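Local coordinates for CRISPR-associated protein,CRISPR-associated endonuclease Cas9 (Corynebacterium diphtheriae, PDB 6JOO), which is an engineered form of a type II-C Cas9, the RNA-guided endonuclease that cleaves invading double-stranded DNA, at residues L101-S113 with E175-E187. Residues are numbered along the deposited sequence; the frame is centred on the assembly and turned at random.
Sequences LYPWKVRAELAAS and ETATVGQMVTLCE. With nucleotides of chain B.
Val183 lies over one face of the Trp104 indole. Its CG1 sits 3.8 Å from the centroid of the six-membered ring and close to the ring normal, a CH-pi contact that presses the branch onto the benzo half. Arg107 NH1 lies over the rim of the opposite face, while Gly180 CA meets the ring edge in plane, 3.9 Å from Trp104 CZ3.

Close packing continues along helix 102-110. Where the backbones come closest, Ala108 CB rests 3.6 Å from Gln181 CA, and small residues, Ala108 and Gly180, let the helix axes approach to 7.6 Å at a crossing angle of -122°. Nearer the C-terminal end of 101-113, Ala111 CB rests against the Gln181 amide, 3.6 Å from NE2, and more loosely on Thr178 CG2.

No hydrogen bond spans the two segments; several polar groups of 175-187 are satisfied within it. Thr178 and Gln181 form a capping box at the start of helix 179-184. Gln181 CG lies between its backbone N and carbonyl carbon (chi1 50°), and the chain extends from there to bring OE1 within 2.8 Å of Thr178 N; the reciprocal bond from Gln181 N to Thr178 OG1 is weak. One turn on, Thr184 OG1, anti to its carbonyl carbon (chi1 -51°), donates to Gly180 O and also lies 3.2 Å from Ala108 CB, near Trp104 O.

Trp104 NE1, at the ring edge, donates to OP1 of U44 of chain B at 2.8 Å, tying helix 102-110 to the guide RNA. Both segments lie in a helical region of the N-terminal portion of this engineered Cas9 fusion. Helix 206-219 joins them through Glu212, which forms a salt bridge with Arg107 and accepts from Gly180 N; helix 118-134 packs against Val106 and Leu110, and helix 156-169 against Val179 and Met182.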
loop_
_atom_site.group_PDB
_atom_site.type_symbol
_atom_site.label_atom_id
_atom_site.label_comp_id
_atom_site.label_asym_id
_atom_site.label_seq_id
_atom_site.Cartn_x
_atom_site.Cartn_y
_atom_site.Cartn_z
ATOM N N LEU A 101 9.567 1.711 -40.737
ATOM C CA LEU A 101 10.039 3.010 -40.282
ATOM C C LEU A 101 9.312 4.168 -40.961
ATOM O O LEU A 101 9.849 5.282 -41.012
ATOM C CB LEU A 101 11.549 3.131 -40.506
ATOM C CG LEU A 101 12.468 2.740 -39.344
ATOM C CD1 LEU A 101 12.186 1.323 -38.873
ATOM C CD2 LEU A 101 13.933 2.896 -39.740
ATOM N N TYR A 102 8.108 3.927 -41.481
ATOM C CA TYR A 102 7.363 4.982 -42.166
ATOM C C TYR A 102 7.089 6.206 -41.297
ATOM O O TYR A 102 7.261 7.329 -41.803
ATOM C CB TYR A 102 6.055 4.406 -42.728
ATOM C CG TYR A 102 5.199 5.407 -43.477
ATOM C CD1 TYR A 102 5.523 5.798 -44.770
ATOM C CD2 TYR A 102 4.061 5.950 -42.894
ATOM C CE1 TYR A 102 4.744 6.710 -45.457
ATOM C CE2 TYR A 102 3.276 6.863 -43.575
ATOM C CZ TYR A 102 3.622 7.239 -44.855
ATOM O OH TYR A 102 2.843 8.148 -45.534
ATOM N N PRO A 103 6.670 6.087 -40.031
ATOM C CA PRO A 103 6.445 7.304 -39.235
ATOM C C PRO A 103 7.702 8.121 -39.005
ATOM O O PRO A 103 7.619 9.353 -38.945
ATOM C CB PRO A 103 5.875 6.761 -37.918
ATOM C CG PRO A 103 6.357 5.361 -37.855
ATOM C CD PRO A 103 6.304 4.883 -39.264
ATOM N N TRP A 104 8.866 7.479 -38.878
ATOM C CA TRP A 104 10.099 8.239 -38.695
ATOM C C TRP A 104 10.482 8.988 -39.965
ATOM O O TRP A 104 10.961 10.126 -39.900
ATOM C CB TRP A 104 11.234 7.315 -38.257
ATOM C CG TRP A 104 11.173 6.932 -36.813
ATOM C CD1 TRP A 104 10.753 5.741 -36.299
ATOM C CD2 TRP A 104 11.544 7.744 -35.692
ATOM N NE1 TRP A 104 10.841 5.758 -34.929
ATOM C CE2 TRP A 104 11.322 6.978 -34.530
ATOM C CE3 TRP A 104 12.040 9.044 -35.557
ATOM C CZ2 TRP A 104 11.580 7.468 -33.250
ATOM C CZ3 TRP A 104 12.296 9.529 -34.283
ATOM C CH2 TRP A 104 12.066 8.743 -33.149
ATOM N N LYS A 105 10.284 8.367 -41.130
ATOM C CA LYS A 105 10.587 9.043 -42.389
ATOM C C LYS A 105 9.672 10.243 -42.602
ATOM O O LYS A 105 10.115 11.296 -43.075
ATOM C CB LYS A 105 10.472 8.054 -43.551
ATOM C CG LYS A 105 10.216 8.695 -44.909
ATOM C CD LYS A 105 11.413 9.495 -45.401
ATOM C CE LYS A 105 11.073 10.244 -46.677
ATOM N NZ LYS A 105 12.197 11.108 -47.128
ATOM N N VAL A 106 8.394 10.107 -42.245
ATOM C CA VAL A 106 7.446 11.200 -42.437
ATOM C C VAL A 106 7.773 12.369 -41.516
ATOM O O VAL A 106 7.685 13.536 -41.919
ATOM C CB VAL A 106 6.007 10.697 -42.226
ATOM C CG1 VAL A 106 5.038 11.859 -42.218
ATOM C CG2 VAL A 106 5.632 9.700 -43.308
ATOM N N ARG A 107 8.148 12.083 -40.266
ATOM C CA ARG A 107 8.482 13.156 -39.332
ATOM C C ARG A 107 9.698 13.947 -39.794
ATOM O O ARG A 107 9.786 15.154 -39.541
ATOM C CB ARG A 107 8.728 12.585 -37.934
ATOM C CG ARG A 107 7.472 12.130 -37.213
ATOM C CD ARG A 107 7.813 11.459 -35.892
ATOM N NE ARG A 107 8.657 12.300 -35.046
ATOM C CZ ARG A 107 9.120 11.933 -33.856
ATOM N NH1 ARG A 107 8.824 10.736 -33.368
ATOM N NH2 ARG A 107 9.881 12.759 -33.151
ATOM N N ALA A 108 10.644 13.289 -40.465
ATOM C CA ALA A 108 11.796 13.994 -41.010
ATOM C C ALA A 108 11.464 14.705 -42.312
ATOM O O ALA A 108 12.021 15.772 -42.590
ATOM C CB ALA A 108 12.955 13.021 -41.228
ATOM N N GLU A 109 10.566 14.137 -43.119
ATOM C CA GLU A 109 10.204 14.766 -44.385
ATOM C C GLU A 109 9.372 16.024 -44.161
ATOM O O GLU A 109 9.555 17.030 -44.856
ATOM C CB GLU A 109 9.447 13.767 -45.261
ATOM C CG GLU A 109 8.946 14.334 -46.579
ATOM C CD GLU A 109 7.861 13.477 -47.203
ATOM O OE1 GLU A 109 7.234 12.682 -46.469
ATOM O OE2 GLU A 109 7.635 13.595 -48.426
ATOM N N LEU A 110 8.457 15.987 -43.189
ATOM C CA LEU A 110 7.606 17.135 -42.893
ATOM C C LEU A 110 8.383 18.311 -42.318
ATOM O O LEU A 110 7.940 19.457 -42.459
ATOM C CB LEU A 110 6.500 16.727 -41.921
ATOM C CG LEU A 110 5.351 15.900 -42.502
ATOM C CD1 LEU A 110 4.452 15.374 -41.396
ATOM C CD2 LEU A 110 4.552 16.748 -43.471
ATOM N N ALA A 111 9.527 18.062 -41.689
ATOM C CA ALA A 111 10.321 19.116 -41.076
ATOM C C ALA A 111 11.357 19.705 -42.025
ATOM O O ALA A 111 12.219 20.471 -41.581
ATOM C CB ALA A 111 11.009 18.587 -39.818
ATOM N N ALA A 112 11.295 19.367 -43.311
ATOM C CA ALA A 112 12.283 19.822 -44.282
ATOM C C ALA A 112 11.677 20.669 -45.389
ATOM O O ALA A 112 12.157 21.781 -45.643
ATOM C CB ALA A 112 13.018 18.617 -44.890
ATOM N N SER A 113 10.636 20.182 -46.059
ATOM C CA SER A 113 10.077 20.877 -47.206
ATOM C C SER A 113 8.557 20.806 -47.178
ATOM O O SER A 113 7.959 19.975 -46.489
ATOM C CB SER A 113 10.604 20.295 -48.524
ATOM O OG SER A 113 10.262 18.925 -48.649
ATOM N N GLU A 175 22.668 21.614 -35.698
ATOM C CA GLU A 175 22.009 22.908 -35.819
ATOM C C GLU A 175 20.625 22.720 -36.420
ATOM O O GLU A 175 20.494 22.129 -37.497
ATOM C CB GLU A 175 22.849 23.864 -36.679
ATOM C CG GLU A 175 22.270 25.260 -36.807
ATOM C CD GLU A 175 23.084 26.154 -37.722
ATOM O OE1 GLU A 175 23.990 25.645 -38.412
ATOM O OE2 GLU A 175 22.812 27.371 -37.751
ATOM N N THR A 176 19.605 23.226 -35.721
ATOM C CA THR A 176 18.223 23.253 -36.214
ATOM C C THR A 176 17.761 21.874 -36.683
ATOM O O THR A 176 17.138 21.725 -37.737
ATOM C CB THR A 176 18.057 24.289 -37.329
ATOM O OG1 THR A 176 18.792 23.873 -38.490
ATOM C CG2 THR A 176 18.578 25.642 -36.866
ATOM N N ALA A 177 18.068 20.854 -35.890
ATOM C CA ALA A 177 17.705 19.480 -36.205
ATOM C C ALA A 177 16.621 19.007 -35.247
ATOM O O ALA A 177 16.775 19.119 -34.027
ATOM C CB ALA A 177 18.923 18.556 -36.126
ATOM N N THR A 178 15.529 18.489 -35.800
ATOM C CA THR A 178 14.470 17.925 -34.980
ATOM C C THR A 178 14.807 16.482 -34.611
ATOM O O THR A 178 15.699 15.857 -35.192
ATOM C CB THR A 178 13.126 17.987 -35.706
ATOM O OG1 THR A 178 13.033 16.911 -36.647
ATOM C CG2 THR A 178 12.983 19.310 -36.448
ATOM N N VAL A 179 14.077 15.956 -33.624
ATOM C CA VAL A 179 14.324 14.593 -33.157
ATOM C C VAL A 179 14.133 13.595 -34.291
ATOM O O VAL A 179 14.864 12.603 -34.397
ATOM C CB VAL A 179 13.411 14.266 -31.959
ATOM C CG1 VAL A 179 13.706 12.874 -31.421
ATOM C CG2 VAL A 179 13.563 15.312 -30.868
ATOM N N GLY A 180 13.162 13.852 -35.169
ATOM C CA GLY A 180 12.860 12.899 -36.223
ATOM C C GLY A 180 13.949 12.802 -37.274
ATOM O O GLY A 180 14.302 11.704 -37.713
ATOM N N GLN A 181 14.502 13.943 -37.692
ATOM C CA GLN A 181 15.460 13.940 -38.790
ATOM C C GLN A 181 16.858 13.504 -38.367
ATOM O O GLN A 181 17.675 13.177 -39.235
ATOM C CB GLN A 181 15.510 15.322 -39.449
ATOM C CG GLN A 181 15.679 16.481 -38.483
ATOM C CD GLN A 181 15.252 17.808 -39.086
ATOM O OE1 GLN A 181 15.585 18.875 -38.570
ATOM N NE2 GLN A 181 14.501 17.747 -40.179
HETATM N N MSE A 182 17.154 13.481 -37.071
HETATM C CA MSE A 182 18.417 12.919 -36.604
HETATM C C MSE A 182 18.380 11.400 -36.713
HETATM O O MSE A 182 19.302 10.767 -37.230
HETATM C CB MSE A 182 18.697 13.321 -35.157
HETATM C CG MSE A 182 18.658 14.805 -34.881
HETATM SE SE MSE A 182 19.305 15.180 -33.082
HETATM C CE MSE A 182 18.733 13.537 -32.201
ATOM N N VAL A 183 17.285 10.831 -36.208
ATOM C CA VAL A 183 17.122 9.383 -36.152
ATOM C C VAL A 183 17.048 8.779 -37.548
ATOM O O VAL A 183 17.513 7.653 -37.773
ATOM C CB VAL A 183 15.871 9.047 -35.313
ATOM C CG1 VAL A 183 15.373 7.643 -35.605
ATOM C CG2 VAL A 183 16.170 9.220 -33.829
ATOM N N THR A 184 16.496 9.520 -38.512
ATOM C CA THR A 184 16.180 8.936 -39.812
ATOM C C THR A 184 17.433 8.473 -40.548
ATOM O O THR A 184 17.411 7.444 -41.234
ATOM C CB THR A 184 15.401 9.941 -40.658
ATOM O OG1 THR A 184 14.299 10.447 -39.895
ATOM C CG2 THR A 184 14.866 9.278 -41.918
ATOM N N LEU A 185 18.540 9.205 -40.411
ATOM C CA LEU A 185 19.744 8.874 -41.162
ATOM C C LEU A 185 20.486 7.658 -40.615
ATOM O O LEU A 185 21.423 7.185 -41.268
ATOM C CB LEU A 185 20.686 10.082 -41.208
ATOM C CG LEU A 185 21.117 10.739 -39.893
ATOM C CD1 LEU A 185 22.361 10.076 -39.319
ATOM C CD2 LEU A 185 21.346 12.230 -40.091
ATOM N N CYS A 186 20.097 7.140 -39.447
ATOM C CA CYS A 186 20.777 5.971 -38.896
ATOM C C CYS A 186 20.441 4.711 -39.683
ATOM O O CYS A 186 21.333 3.912 -39.992
ATOM C CB CYS A 186 20.410 5.792 -37.423
ATOM S SG CYS A 186 21.002 7.107 -36.341
ATOM N N GLU A 187 19.164 4.518 -40.006
ATOM C CA GLU A 187 18.706 3.363 -40.774
ATOM C C GLU A 187 19.109 2.050 -40.108
ATOM O O GLU A 187 18.590 0.986 -40.445
ATOM C CB GLU A 187 19.250 3.420 -42.206
ATOM P P C B 43 14.072 -0.374 -32.063
ATOM O OP1 C B 43 14.823 0.727 -31.414
ATOM O OP2 C B 43 13.509 -1.457 -31.217
ATOM O "O5'" C B 43 12.893 0.231 -32.939
ATOM C "C5'" C B 43 13.170 0.879 -34.168
ATOM C "C4'" C B 43 12.023 0.753 -35.135
ATOM O "O4'" C B 43 11.983 -0.581 -35.697
ATOM C "C3'" C B 43 10.631 0.943 -34.558
ATOM O "O3'" C B 43 10.288 2.304 -34.375
ATOM C "C2'" C B 43 9.748 0.231 -35.575
ATOM O "O2'" C B 43 9.495 1.069 -36.694
ATOM C "C1'" C B 43 10.651 -0.920 -36.026
ATOM N N1 C B 43 10.290 -2.200 -35.379
ATOM C C2 C B 43 9.141 -2.859 -35.833
ATOM O O2 C B 43 8.471 -2.356 -36.749
ATOM N N3 C B 43 8.781 -4.032 -35.263
ATOM C C4 C B 43 9.513 -4.554 -34.281
ATOM N N4 C B 43 9.106 -5.713 -33.755
ATOM C C5 C B 43 10.688 -3.901 -33.802
ATOM C C6 C B 43 11.039 -2.737 -34.372
ATOM P P U B 44 9.289 2.727 -33.192
ATOM O OP1 U B 44 9.233 4.208 -33.172
ATOM O OP2 U B 44 9.676 1.998 -31.959
ATOM O "O5'" U B 44 7.873 2.194 -33.683
ATOM C "C5'" U B 44 7.301 2.697 -34.878
ATOM C "C4'" U B 44 6.108 1.889 -35.311
ATOM O "O4'" U B 44 6.510 0.531 -35.619
ATOM C "C3'" U B 44 5.017 1.717 -34.273
ATOM O "O3'" U B 44 4.177 2.847 -34.170
ATOM C "C2'" U B 44 4.295 0.466 -34.754
ATOM O "O2'" U B 44 3.417 0.780 -35.821
ATOM C "C1'" U B 44 5.454 -0.356 -35.320
ATOM N N1 U B 44 5.937 -1.392 -34.376
ATOM C C2 U B 44 5.178 -2.540 -34.272
ATOM O O2 U B 44 4.147 -2.710 -34.904
ATOM N N3 U B 44 5.662 -3.482 -33.398
ATOM C C4 U B 44 6.806 -3.410 -32.631
ATOM O O4 U B 44 7.100 -4.359 -31.892
ATOM C C5 U B 44 7.538 -2.189 -32.800
ATOM C C6 U B 44 7.092 -1.248 -33.646
#